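Local coordinates for putative sugar ABC transport system, substrate-binding protein (Bordetella parapertussis, PDB 5IX8) that probably binds a carbohydrate as the soluble receptor of an ABC transporter, to which it would deliver the sugar, at residues A[131-136]-A[169-174]; A[143-148]-A[157-162]; A[193-198]-A[224-229]; A[202-207]-A[213-218]. One frame throughout, in Å; residues are numbered along the deposited sequence.

How the interactions relate
Following the chain from the N terminus, all four contacts fall in the lobe built around the sheet of strands 172-173, 142-145, 201-205, 227-231 and 246-250. Interaction 1 opens on helix 122-135 and closes its loop at the start of strand 172-173, at the sheet edge. Within that loop interaction 2 packs strand 142-145 against helix 154-168. Interaction 3 begins afterwards, running from helix 184-197 to strand 227-231, and encloses interaction 4, where strand 201-205 meets helix 209-221. The two pairs are thus in series and none cross. Interaction 1 joins the ends of two helices on one face of the sheet, where interaction 2 also packs; interactions 3 and 4 lie on the other.

Interaction 1. Residues A[131-136]-A[169-174]; sequences KALCDD and CGAKLT
Cys134, on the last turn of helix 122-135, and Cys169, just beyond the end of helix 154-168, are joined by a disulfide with their SG atoms 2.1 Å apart. The torsion about the S-S bond, chi3 -81°, is near the perpendicular twist that keeps the sulfur lone pairs clear of one another. The two halves reach the bridge differently: SG of Cys134 lies beside its own backbone N, whereas SG of Cys169 is tucked between N and the carbonyl carbon, chi1 72°. Next to the bridge, CD2 of Leu133 meets CB of Ala171 at 3.9 Å. Alanine is small enough to let the chain pass close to the helix, while leucine is long enough to span the remaining gap and also packs on Phe162, Ala166 and Val143.

What positions Cys169 and Ala171 is the turn between them. Gly170, with positive phi, is the C-prime residue of a Schellman motif that ends helix 154-168, and glycine suits it because at these backbone angles a CB would collide with the carbonyl oxygen of Cys169. The disulfide joins the ends of two neighbouring helices by a covalent bond, in addition to the small apolar contact beside it, and its presence is consistent with an oxidising, periplasmic setting.

Interaction 2. Residues A[143-148]-A[157-162]; sequences VIVVPG and LRYEGF
Tyr159 reaches from helix 154-168 to Val145 of strand 142-145. With CG anti to the backbone N (chi1 168°), its CB carries the ring out toward the sheet. One flank of that ring then does the touching: CD1 lies 3.7 Å from Val145 CG1, and CE1 is 3.8 Å from the same methyl. The ring meets the methyl obliquely, and the two side chains cross at about a right angle. At the tip, the OH bonds to NZ of Lys163 on the same helix, so a tyrosine can set the CD1-CE1 side of its ring against the valine methyl while the hydroxyl of this partly exposed residue finds a partner.

Strand and helix are the first two elements of a beta-alpha-beta unit completed by strand 172-173, the repeated building block of the Rossmann-like lobes of periplasmic binding proteins. Val143 and Val145, two apart on the strand, point to the same side, and beta-branched valines suit an extended chain. One turn along the helix, Phe162 receives CG1 of Val143 at its edge, in the ring plane, 4.0 Å from CZ. Wholly apolar, Phe162 suits this deeper position, where its ring also stacks with that of Phe205.

Interaction 3. Residues A[193-198]-A[224-229]; sequences DLLMRT and RPVKVL
Two successive bends in the side chain of Arg224, chi2 -81° and chi3 -65°, fold its guanidinium back toward Leu195 and Thr198 at the end of helix 184-197. Leu195 CG, beside its own backbone N, sends CD2 over the flat group: this methyl stands 3.6 Å above the guanidinium plane, over its centre. The same CD2 also touches CG1 of Val226 at 4.0 Å, so one methyl meets both the charged plane and an apolar branch. Leucine suits this place, since one of its methyls can lie against both and it makes no polar demand.

The guanidinium edge does the polar work. NH1 gives a hydrogen bond of 2.8 Å to Leu195 O, which lies near the guanidinium plane, although the nitrogen approaches from above the carbonyl plane at a C=O...N angle of 117°. NH2 reaches Thr198 O at 2.9 Å, with some tilt at each end, and also bonds to Ala201 O. Held at two nitrogens and covered by a methyl, the group has little freedom to rotate. Thr198, where the helix unwinds, is itself tethered by its OG1 to Leu194 O, 2.7 Å away; a threonine can thus hold the turn whose carbonyl the arginine uses.

Carbonyls gathered at the C-terminal end of a helix carry partial negative charge, which would favour a cation there. By binding two carbonyls at this end of helix 184-197, Arg224 ties the helix to the loop leading into strand 227-231, within the alternating alpha/beta fold of this lobe.

Interaction 4. Residues A[202-207]-A[213-218]; sequences EYVFTP and IGAVRA
Ala215 of helix 209-221 sets its single methyl against two side chains of the strand 201-205 region, Val204 and Thr206. CB of Ala215 is 4.0 Å from CG1 of Val204 and 4.1 Å from CG2 of Thr206, so one methyl rests against two that project from alternate residues of the extended chain. An alanine suits the spot because it lets the helix come close: the CA atoms of Val204 and Ala215 are 7.3 Å apart. Its neighbour Gly214, also buried, adds no bulk to this part of the helix.

Thr206 divides its branches by polarity. Its OG1 lies between the backbone N and the carbonyl carbon (chi1 69°) and bonds to Leu229 O and Thr230 OG1 of the adjoining strand, which leaves the methyl to face the helix. Threonine therefore serves both the sheet and the apolar layer between sheet and helix.

The side turned from the strand is more open to solvent: Ile213, which starts away from the strand, is partly exposed and rests on Leu184, and the exposed Arg217 touches Met188 of helix 184-197. Between strand and helix, the first two elements of a beta-alpha-beta unit, the contact consists of dispersion among three methyls. Such a contact is compatible with a close spacing of helix and sheet, but has little directionality; the orientation of Thr206 is fixed instead by its hydroxyl.

Interaction 1. Residues A[131-136]-A[169-174]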
loop_
_atom_site.group_PDB
_atom_site.type_symbol
_atom_site.label_atom_id
_atom_site.label_comp_id
_atom_site.label_asym_id
_atom_site.label_seq_id
_atom_site.Cartn_x
_atom_site.Cartn_y
_atom_site.Cartn_z
ATOM N N LYS A 131 -16.497 3.333 -7.365
ATOM C CA LYS A 131 -17.873 3.153 -6.924
ATOM C C LYS A 131 -18.280 4.244 -5.950
ATOM O O LYS A 131 -19.397 4.772 -6.029
ATOM C CB LYS A 131 -18.054 1.775 -6.291
ATOM C CG LYS A 131 -19.478 1.565 -5.700
ATOM C CD LYS A 131 -19.598 0.193 -5.041
ATOM C CE LYS A 131 -20.820 0.068 -4.128
ATOM N NZ LYS A 131 -22.079 0.427 -4.856
ATOM N N ALA A 132 -17.379 4.621 -5.034
ATOM C CA ALA A 132 -17.699 5.713 -4.113
ATOM C C ALA A 132 -18.006 6.998 -4.877
ATOM O O ALA A 132 -18.971 7.708 -4.563
ATOM C CB ALA A 132 -16.546 5.917 -3.143
ATOM N N LEU A 133 -17.206 7.288 -5.905
ATOM C CA LEU A 133 -17.437 8.446 -6.756
ATOM C C LEU A 133 -18.805 8.360 -7.415
ATOM O O LEU A 133 -19.626 9.287 -7.328
ATOM C CB LEU A 133 -16.342 8.511 -7.818
ATOM C CG LEU A 133 -16.480 9.648 -8.820
ATOM C CD1 LEU A 133 -15.858 10.906 -8.260
ATOM C CD2 LEU A 133 -15.815 9.270 -10.140
ATOM N N CYS A 134 -19.075 7.232 -8.065
ATOM C CA CYS A 134 -20.335 7.088 -8.790
ATOM C C CYS A 134 -21.531 7.202 -7.855
ATOM O O CYS A 134 -22.517 7.875 -8.176
ATOM C CB CYS A 134 -20.348 5.755 -9.532
ATOM S SG CYS A 134 -19.116 5.717 -10.885
ATOM N N ASP A 135 -21.451 6.579 -6.676
ATOM C CA ASP A 135 -22.550 6.644 -5.718
ATOM C C ASP A 135 -22.749 8.040 -5.128
ATOM O O ASP A 135 -23.818 8.320 -4.577
ATOM C CB ASP A 135 -22.316 5.636 -4.594
ATOM C CG ASP A 135 -22.446 4.196 -5.073
ATOM O OD1 ASP A 135 -22.952 3.979 -6.197
ATOM O OD2 ASP A 135 -22.058 3.284 -4.325
ATOM N N ASP A 136 -21.764 8.913 -5.218
ATOM C CA ASP A 136 -21.949 10.293 -4.807
ATOM C C ASP A 136 -22.678 11.133 -5.853
ATOM O O ASP A 136 -22.968 12.308 -5.592
ATOM C CB ASP A 136 -20.587 10.918 -4.492
ATOM C CG ASP A 136 -20.715 12.195 -3.716
ATOM O OD1 ASP A 136 -21.262 12.136 -2.596
ATOM O OD2 ASP A 136 -20.261 13.248 -4.205
ATOM N N CYS A 169 -19.954 5.254 -15.162
ATOM C CA CYS A 169 -21.098 6.005 -14.664
ATOM C C CYS A 169 -21.157 7.424 -15.228
ATOM O O CYS A 169 -21.977 8.228 -14.780
ATOM C CB CYS A 169 -21.118 6.028 -13.135
ATOM S SG CYS A 169 -19.886 7.050 -12.277
ATOM N N GLY A 170 -20.325 7.744 -16.207
ATOM C CA GLY A 170 -20.427 9.021 -16.881
ATOM C C GLY A 170 -19.625 10.142 -16.268
ATOM O O GLY A 170 -19.843 11.307 -16.630
ATOM N N ALA A 171 -18.694 9.841 -15.368
ATOM C CA ALA A 171 -17.836 10.895 -14.862
ATOM C C ALA A 171 -16.796 11.256 -15.920
ATOM O O ALA A 171 -16.425 10.437 -16.772
ATOM C CB ALA A 171 -17.169 10.458 -13.556
ATOM N N LYS A 172 -16.365 12.513 -15.897
ATOM C CA LYS A 172 -15.447 13.069 -16.894
ATOM C C LYS A 172 -14.095 13.303 -16.225
ATOM O O LYS A 172 -13.911 14.276 -15.497
ATOM C CB LYS A 172 -16.008 14.356 -17.481
ATOM C CG LYS A 172 -17.455 14.210 -17.982
ATOM C CD LYS A 172 -18.029 15.530 -18.462
ATOM C CE LYS A 172 -19.167 15.292 -19.447
ATOM N NZ LYS A 172 -19.852 16.563 -19.851
ATOM N N LEU A 173 -13.152 12.412 -16.478
ATOM C CA LEU A 173 -11.833 12.470 -15.858
ATOM C C LEU A 173 -10.861 13.273 -16.707
ATOM O O LEU A 173 -10.934 13.234 -17.940
ATOM C CB LEU A 173 -11.274 11.050 -15.673
ATOM C CG LEU A 173 -11.661 10.246 -14.424
ATOM C CD1 LEU A 173 -13.176 10.200 -14.241
ATOM C CD2 LEU A 173 -11.096 8.815 -14.510
ATOM N N THR A 174 -9.954 14.007 -16.043
ATOM C CA THR A 174 -8.815 14.614 -16.747
ATOM C C THR A 174 -7.853 13.502 -17.139
ATOM O O THR A 174 -7.881 12.423 -16.548
ATOM C CB THR A 174 -8.041 15.601 -15.865
ATOM O OG1 THR A 174 -7.405 14.875 -14.799
ATOM C CG2 THR A 174 -8.932 16.699 -15.287
#

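Interaction 2. Residues A[143-148]-A[157-162]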
loop_
_atom_site.group_PDB
_atom_site.type_symbol
_atom_site.label_atom_id
_atom_site.label_comp_id
_atom_site.label_asym_id
_atom_site.label_seq_id
_atom_site.Cartn_x
_atom_site.Cartn_y
_atom_site.Cartn_z
ATOM N N VAL A 143 -13.619 15.265 -12.858
ATOM C CA VAL A 143 -12.766 14.664 -11.846
ATOM C C VAL A 143 -11.313 14.922 -12.240
ATOM O O VAL A 143 -10.869 14.480 -13.312
ATOM C CB VAL A 143 -13.017 13.147 -11.731
ATOM C CG1 VAL A 143 -12.104 12.529 -10.644
ATOM C CG2 VAL A 143 -14.528 12.844 -11.453
ATOM N N ILE A 144 -10.574 15.626 -11.383
ATOM C CA ILE A 144 -9.127 15.761 -11.555
ATOM C C ILE A 144 -8.463 14.464 -11.126
ATOM O O ILE A 144 -8.740 13.955 -10.024
ATOM C CB ILE A 144 -8.596 16.929 -10.715
ATOM C CG1 ILE A 144 -8.990 18.272 -11.339
ATOM C CG2 ILE A 144 -7.068 16.801 -10.537
ATOM C CD1 ILE A 144 -9.006 19.456 -10.333
ATOM N N VAL A 145 -7.547 13.954 -11.959
ATOM C CA VAL A 145 -6.793 12.741 -11.652
ATOM C C VAL A 145 -5.342 13.124 -11.366
ATOM O O VAL A 145 -4.669 13.699 -12.227
ATOM C CB VAL A 145 -6.874 11.710 -12.787
ATOM C CG1 VAL A 145 -5.978 10.502 -12.454
ATOM C CG2 VAL A 145 -8.352 11.263 -13.045
ATOM N N VAL A 146 -4.876 12.827 -10.153
ATOM C CA VAL A 146 -3.484 13.016 -9.729
ATOM C C VAL A 146 -3.014 11.589 -9.474
ATOM O O VAL A 146 -3.287 11.050 -8.394
ATOM C CB VAL A 146 -3.369 13.901 -8.472
ATOM C CG1 VAL A 146 -1.913 13.992 -7.960
ATOM C CG2 VAL A 146 -3.874 15.305 -8.735
ATOM N N PRO A 147 -2.380 10.919 -10.445
ATOM C CA PRO A 147 -2.289 9.456 -10.421
ATOM C C PRO A 147 -1.128 8.897 -9.636
ATOM O O PRO A 147 -1.074 7.675 -9.442
ATOM C CB PRO A 147 -2.087 9.105 -11.900
ATOM C CG PRO A 147 -1.303 10.247 -12.421
ATOM C CD PRO A 147 -2.008 11.455 -11.765
ATOM N N GLY A 148 -0.194 9.727 -9.216
ATOM C CA GLY A 148 0.983 9.231 -8.561
ATOM C C GLY A 148 2.167 9.182 -9.497
ATOM O O GLY A 148 2.197 9.805 -10.567
ATOM N N LEU A 157 -2.237 0.676 -11.747
ATOM C CA LEU A 157 -3.343 -0.249 -11.534
ATOM C C LEU A 157 -4.508 0.445 -10.837
ATOM O O LEU A 157 -5.673 0.274 -11.231
ATOM C CB LEU A 157 -2.890 -1.473 -10.720
ATOM C CG LEU A 157 -1.799 -2.333 -11.385
ATOM C CD1 LEU A 157 -1.340 -3.413 -10.428
ATOM C CD2 LEU A 157 -2.280 -2.981 -12.685
ATOM N N ARG A 158 -4.213 1.246 -9.810
ATOM C CA ARG A 158 -5.279 1.983 -9.130
ATOM C C ARG A 158 -5.980 2.936 -10.075
ATOM O O ARG A 158 -7.217 3.047 -10.055
ATOM C CB ARG A 158 -4.721 2.753 -7.950
ATOM C CG ARG A 158 -4.203 1.791 -6.880
ATOM C CD ARG A 158 -3.622 2.506 -5.656
ATOM N NE ARG A 158 -3.074 1.493 -4.766
ATOM C CZ ARG A 158 -2.728 1.680 -3.497
ATOM N NH1 ARG A 158 -2.921 2.859 -2.898
ATOM N NH2 ARG A 158 -2.212 0.657 -2.818
ATOM N N TYR A 159 -5.203 3.657 -10.889
ATOM C CA TYR A 159 -5.792 4.546 -11.883
ATOM C C TYR A 159 -6.679 3.782 -12.859
ATOM O O TYR A 159 -7.799 4.206 -13.163
ATOM C CB TYR A 159 -4.676 5.278 -12.622
ATOM C CG TYR A 159 -5.135 5.992 -13.854
ATOM C CD1 TYR A 159 -6.057 7.028 -13.789
ATOM C CD2 TYR A 159 -4.627 5.624 -15.109
ATOM C CE1 TYR A 159 -6.467 7.675 -14.942
ATOM C CE2 TYR A 159 -5.021 6.292 -16.265
ATOM C CZ TYR A 159 -5.942 7.319 -16.167
ATOM O OH TYR A 159 -6.338 7.962 -17.325
ATOM N N GLU A 160 -6.200 2.644 -13.353
ATOM C CA GLU A 160 -6.986 1.858 -14.301
ATOM C C GLU A 160 -8.319 1.403 -13.701
ATOM O O GLU A 160 -9.367 1.474 -14.356
ATOM C CB GLU A 160 -6.169 0.650 -14.790
ATOM C CG GLU A 160 -5.092 1.068 -15.796
ATOM C CD GLU A 160 -4.049 -0.011 -16.035
ATOM O OE1 GLU A 160 -4.179 -1.119 -15.465
ATOM O OE2 GLU A 160 -3.090 0.254 -16.792
ATOM N N GLY A 161 -8.297 0.903 -12.457
ATOM C CA GLY A 161 -9.543 0.465 -11.839
ATOM C C GLY A 161 -10.503 1.610 -11.598
ATOM O O GLY A 161 -11.710 1.480 -11.865
ATOM N N PHE A 162 -9.981 2.756 -11.122
ATOM C CA PHE A 162 -10.805 3.945 -10.932
ATOM C C PHE A 162 -11.419 4.407 -12.247
ATOM O O PHE A 162 -12.624 4.661 -12.329
ATOM C CB PHE A 162 -9.946 5.062 -10.300
ATOM C CG PHE A 162 -10.686 6.339 -10.087
ATOM C CD1 PHE A 162 -11.627 6.436 -9.068
ATOM C CD2 PHE A 162 -10.462 7.435 -10.914
ATOM C CE1 PHE A 162 -12.337 7.597 -8.863
ATOM C CE2 PHE A 162 -11.194 8.611 -10.728
ATOM C CZ PHE A 162 -12.108 8.700 -9.664
#

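Interaction 3. Residues A[193-198]-A[224-229]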
loop_
_atom_site.group_PDB
_atom_site.type_symbol
_atom_site.label_atom_id
_atom_site.label_comp_id
_atom_site.label_asym_id
_atom_site.label_seq_id
_atom_site.Cartn_x
_atom_site.Cartn_y
_atom_site.Cartn_z
ATOM N N ASP A 193 -2.067 23.177 -9.540
ATOM C CA ASP A 193 -2.000 23.370 -10.979
ATOM C C ASP A 193 -3.259 22.841 -11.671
ATOM O O ASP A 193 -3.869 23.536 -12.505
ATOM C CB ASP A 193 -0.744 22.649 -11.457
ATOM C CG ASP A 193 -0.537 22.741 -12.918
ATOM O OD1 ASP A 193 -0.143 23.821 -13.387
ATOM O OD2 ASP A 193 -0.724 21.707 -13.592
ATOM N N LEU A 194 -3.694 21.620 -11.312
ATOM C CA LEU A 194 -4.850 21.055 -12.011
ATOM C C LEU A 194 -6.162 21.729 -11.620
ATOM O O LEU A 194 -7.056 21.822 -12.476
ATOM C CB LEU A 194 -4.933 19.536 -11.803
ATOM C CG LEU A 194 -3.853 18.837 -12.645
ATOM C CD1 LEU A 194 -3.494 17.449 -12.040
ATOM C CD2 LEU A 194 -4.287 18.737 -14.119
ATOM N N LEU A 195 -6.289 22.266 -10.390
ATOM C CA LEU A 195 -7.512 23.023 -10.063
ATOM C C LEU A 195 -7.616 24.271 -10.921
ATOM O O LEU A 195 -8.712 24.646 -11.373
ATOM C CB LEU A 195 -7.543 23.419 -8.576
ATOM C CG LEU A 195 -7.837 22.296 -7.579
ATOM C CD1 LEU A 195 -7.443 22.768 -6.196
ATOM C CD2 LEU A 195 -9.311 21.913 -7.658
HETATM N N MSE A 196 -6.487 24.939 -11.142
HETATM C CA MSE A 196 -6.497 26.135 -11.973
HETATM C C MSE A 196 -6.880 25.765 -13.417
HETATM O O MSE A 196 -7.632 26.479 -14.086
HETATM C CB MSE A 196 -5.128 26.836 -11.942
HETATM C CG MSE A 196 -5.119 28.159 -12.713
HETATM SE SE MSE A 196 -3.450 29.040 -12.449
HETATM C CE MSE A 196 -3.137 28.377 -10.641
ATOM N N ARG A 197 -6.349 24.650 -13.896
ATOM C CA ARG A 197 -6.577 24.228 -15.278
ATOM C C ARG A 197 -7.926 23.565 -15.487
ATOM O O ARG A 197 -8.347 23.396 -16.646
ATOM C CB ARG A 197 -5.467 23.260 -15.697
ATOM C CG ARG A 197 -4.107 23.970 -15.786
ATOM C CD ARG A 197 -2.910 22.965 -15.730
ATOM N NE ARG A 197 -3.005 22.021 -16.837
ATOM C CZ ARG A 197 -2.371 20.853 -16.887
ATOM N NH1 ARG A 197 -2.585 20.060 -17.911
ATOM N NH2 ARG A 197 -1.539 20.472 -15.909
ATOM N N THR A 198 -8.597 23.157 -14.410
ATOM C CA THR A 198 -9.862 22.424 -14.489
ATOM C C THR A 198 -10.876 23.130 -13.597
ATOM O O THR A 198 -11.306 22.609 -12.564
ATOM C CB THR A 198 -9.658 20.966 -14.085
ATOM O OG1 THR A 198 -8.349 20.524 -14.498
ATOM C CG2 THR A 198 -10.680 20.076 -14.738
ATOM N N ARG A 224 -11.860 25.893 -3.182
ATOM C CA ARG A 224 -12.598 25.026 -4.098
ATOM C C ARG A 224 -13.237 23.889 -3.314
ATOM O O ARG A 224 -12.520 23.097 -2.677
ATOM C CB ARG A 224 -11.675 24.462 -5.189
ATOM C CG ARG A 224 -11.299 25.479 -6.272
ATOM C CD ARG A 224 -12.411 25.632 -7.329
ATOM N NE ARG A 224 -12.623 24.405 -8.111
ATOM C CZ ARG A 224 -11.870 24.054 -9.153
ATOM N NH1 ARG A 224 -10.838 24.851 -9.528
ATOM N NH2 ARG A 224 -12.138 22.918 -9.813
ATOM N N PRO A 225 -14.537 23.760 -3.352
ATOM C CA PRO A 225 -15.213 22.728 -2.554
ATOM C C PRO A 225 -15.147 21.356 -3.200
ATOM O O PRO A 225 -16.156 20.644 -3.237
ATOM C CB PRO A 225 -16.657 23.238 -2.492
ATOM C CG PRO A 225 -16.825 23.947 -3.838
ATOM C CD PRO A 225 -15.478 24.623 -4.096
ATOM N N VAL A 226 -13.996 20.966 -3.699
ATOM C CA VAL A 226 -13.884 19.650 -4.316
ATOM C C VAL A 226 -13.848 18.590 -3.230
ATOM O O VAL A 226 -13.366 18.830 -2.112
ATOM C CB VAL A 226 -12.646 19.546 -5.225
ATOM C CG1 VAL A 226 -12.795 20.471 -6.440
ATOM C CG2 VAL A 226 -11.349 19.855 -4.442
ATOM N N LYS A 227 -14.328 17.397 -3.584
ATOM C CA LYS A 227 -14.269 16.232 -2.712
ATOM C C LYS A 227 -13.118 15.363 -3.173
ATOM O O LYS A 227 -12.978 15.108 -4.374
ATOM C CB LYS A 227 -15.572 15.430 -2.743
ATOM C CG LYS A 227 -16.758 16.230 -2.258
ATOM C CD LYS A 227 -18.046 15.457 -2.460
ATOM C CE LYS A 227 -19.174 16.163 -1.741
ATOM N NZ LYS A 227 -18.788 16.300 -0.294
ATOM N N VAL A 228 -12.316 14.893 -2.228
ATOM C CA VAL A 228 -11.091 14.159 -2.534
ATOM C C VAL A 228 -11.294 12.686 -2.208
ATOM O O VAL A 228 -11.939 12.345 -1.209
ATOM C CB VAL A 228 -9.884 14.753 -1.774
ATOM C CG1 VAL A 228 -8.605 13.945 -2.048
ATOM C CG2 VAL A 228 -9.721 16.220 -2.176
ATOM N N LEU A 229 -10.801 11.825 -3.097
ATOM C CA LEU A 229 -10.721 10.387 -2.892
ATOM C C LEU A 229 -9.266 10.032 -2.721
ATOM O O LEU A 229 -8.404 10.560 -3.439
ATOM C CB LEU A 229 -11.285 9.617 -4.092
ATOM C CG LEU A 229 -12.788 9.849 -4.293
ATOM C CD1 LEU A 229 -13.040 10.920 -5.308
ATOM C CD2 LEU A 229 -13.488 8.560 -4.671
#

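Interaction 4. Residues A[202-207]-A[213-218]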
loop_
_atom_site.group_PDB
_atom_site.type_symbol
_atom_site.label_atom_id
_atom_site.label_comp_id
_atom_site.label_asym_id
_atom_site.label_seq_id
_atom_site.Cartn_x
_atom_site.Cartn_y
_atom_site.Cartn_z
ATOM N N GLU A 202 -15.156 18.868 -9.712
ATOM C CA GLU A 202 -15.813 18.769 -8.411
ATOM C C GLU A 202 -15.198 17.682 -7.546
ATOM O O GLU A 202 -15.590 17.527 -6.382
ATOM C CB GLU A 202 -17.311 18.514 -8.588
ATOM C CG GLU A 202 -17.999 19.765 -9.123
ATOM C CD GLU A 202 -19.458 19.563 -9.416
ATOM O OE1 GLU A 202 -20.262 19.556 -8.465
ATOM O OE2 GLU A 202 -19.808 19.403 -10.594
ATOM N N TYR A 203 -14.226 16.950 -8.074
ATOM C CA TYR A 203 -13.617 15.829 -7.384
ATOM C C TYR A 203 -12.151 15.811 -7.735
ATOM O O TYR A 203 -11.763 16.283 -8.804
ATOM C CB TYR A 203 -14.204 14.505 -7.830
ATOM C CG TYR A 203 -15.658 14.368 -7.523
ATOM C CD1 TYR A 203 -16.069 13.931 -6.281
ATOM C CD2 TYR A 203 -16.629 14.657 -8.474
ATOM C CE1 TYR A 203 -17.428 13.786 -5.978
ATOM C CE2 TYR A 203 -17.995 14.506 -8.190
ATOM C CZ TYR A 203 -18.380 14.069 -6.937
ATOM O OH TYR A 203 -19.711 13.909 -6.622
ATOM N N VAL A 204 -11.348 15.215 -6.847
ATOM C CA VAL A 204 -9.936 14.944 -7.117
ATOM C C VAL A 204 -9.663 13.509 -6.698
ATOM O O VAL A 204 -10.004 13.106 -5.577
ATOM C CB VAL A 204 -8.982 15.899 -6.367
ATOM C CG1 VAL A 204 -7.501 15.552 -6.694
ATOM C CG2 VAL A 204 -9.282 17.361 -6.709
ATOM N N PHE A 205 -9.073 12.733 -7.594
ATOM C CA PHE A 205 -8.675 11.369 -7.277
ATOM C C PHE A 205 -7.183 11.333 -7.001
ATOM O O PHE A 205 -6.408 11.892 -7.774
ATOM C CB PHE A 205 -9.003 10.428 -8.431
ATOM C CG PHE A 205 -8.387 9.083 -8.283
ATOM C CD1 PHE A 205 -9.019 8.102 -7.524
ATOM C CD2 PHE A 205 -7.170 8.806 -8.881
ATOM C CE1 PHE A 205 -8.464 6.834 -7.382
ATOM C CE2 PHE A 205 -6.587 7.565 -8.726
ATOM C CZ PHE A 205 -7.244 6.560 -7.970
ATOM N N THR A 206 -6.784 10.658 -5.923
ATOM C CA THR A 206 -5.384 10.425 -5.576
ATOM C C THR A 206 -5.244 8.984 -5.112
ATOM O O THR A 206 -6.187 8.424 -4.517
ATOM C CB THR A 206 -4.884 11.343 -4.432
ATOM O OG1 THR A 206 -5.523 10.956 -3.198
ATOM C CG2 THR A 206 -5.134 12.844 -4.723
ATOM N N PRO A 207 -4.070 8.373 -5.306
ATOM C CA PRO A 207 -3.927 6.966 -4.931
ATOM C C PRO A 207 -3.379 6.720 -3.548
ATOM O O PRO A 207 -3.424 5.556 -3.129
ATOM C CB PRO A 207 -2.946 6.437 -5.991
ATOM C CG PRO A 207 -1.971 7.651 -6.188
ATOM C CD PRO A 207 -3.004 8.798 -6.234
ATOM N N ILE A 213 -3.675 14.349 1.094
ATOM C CA ILE A 213 -3.466 15.493 1.994
ATOM C C ILE A 213 -3.068 16.729 1.198
ATOM O O ILE A 213 -3.563 17.836 1.442
ATOM C CB ILE A 213 -2.392 15.174 3.058
ATOM C CG1 ILE A 213 -2.759 13.933 3.885
ATOM C CG2 ILE A 213 -2.116 16.421 3.987
ATOM C CD1 ILE A 213 -3.904 14.131 4.812
ATOM N N GLY A 214 -2.139 16.566 0.255
ATOM C CA GLY A 214 -1.723 17.714 -0.536
ATOM C C GLY A 214 -2.872 18.263 -1.362
ATOM O O GLY A 214 -3.017 19.482 -1.512
ATOM N N ALA A 215 -3.711 17.368 -1.899
ATOM C CA ALA A 215 -4.862 17.824 -2.669
ATOM C C ALA A 215 -5.801 18.649 -1.794
ATOM O O ALA A 215 -6.302 19.698 -2.222
ATOM C CB ALA A 215 -5.599 16.631 -3.293
ATOM N N VAL A 216 -6.036 18.195 -0.559
ATOM C CA VAL A 216 -6.881 18.946 0.366
ATOM C C VAL A 216 -6.259 20.301 0.679
ATOM O O VAL A 216 -6.966 21.317 0.733
ATOM C CB VAL A 216 -7.141 18.124 1.641
ATOM C CG1 VAL A 216 -7.762 18.983 2.768
ATOM C CG2 VAL A 216 -8.055 16.937 1.330
ATOM N N ARG A 217 -4.927 20.362 0.863
ATOM C CA ARG A 217 -4.309 21.672 1.120
ATOM C C ARG A 217 -4.528 22.602 -0.063
ATOM O O ARG A 217 -4.816 23.789 0.119
ATOM C CB ARG A 217 -2.796 21.584 1.385
ATOM C CG ARG A 217 -2.337 20.852 2.649
ATOM C CD ARG A 217 -0.789 21.016 2.834
ATOM N NE ARG A 217 -0.367 22.310 3.377
ATOM C CZ ARG A 217 0.868 22.830 3.278
ATOM N NH1 ARG A 217 1.800 22.208 2.598
ATOM N NH2 ARG A 217 1.170 24.019 3.840
ATOM N N ALA A 218 -4.378 22.077 -1.282
ATOM C CA ALA A 218 -4.597 22.886 -2.482
ATOM C C ALA A 218 -6.041 23.350 -2.584
ATOM O O ALA A 218 -6.300 24.507 -2.946
ATOM C CB ALA A 218 -4.199 22.110 -3.746
#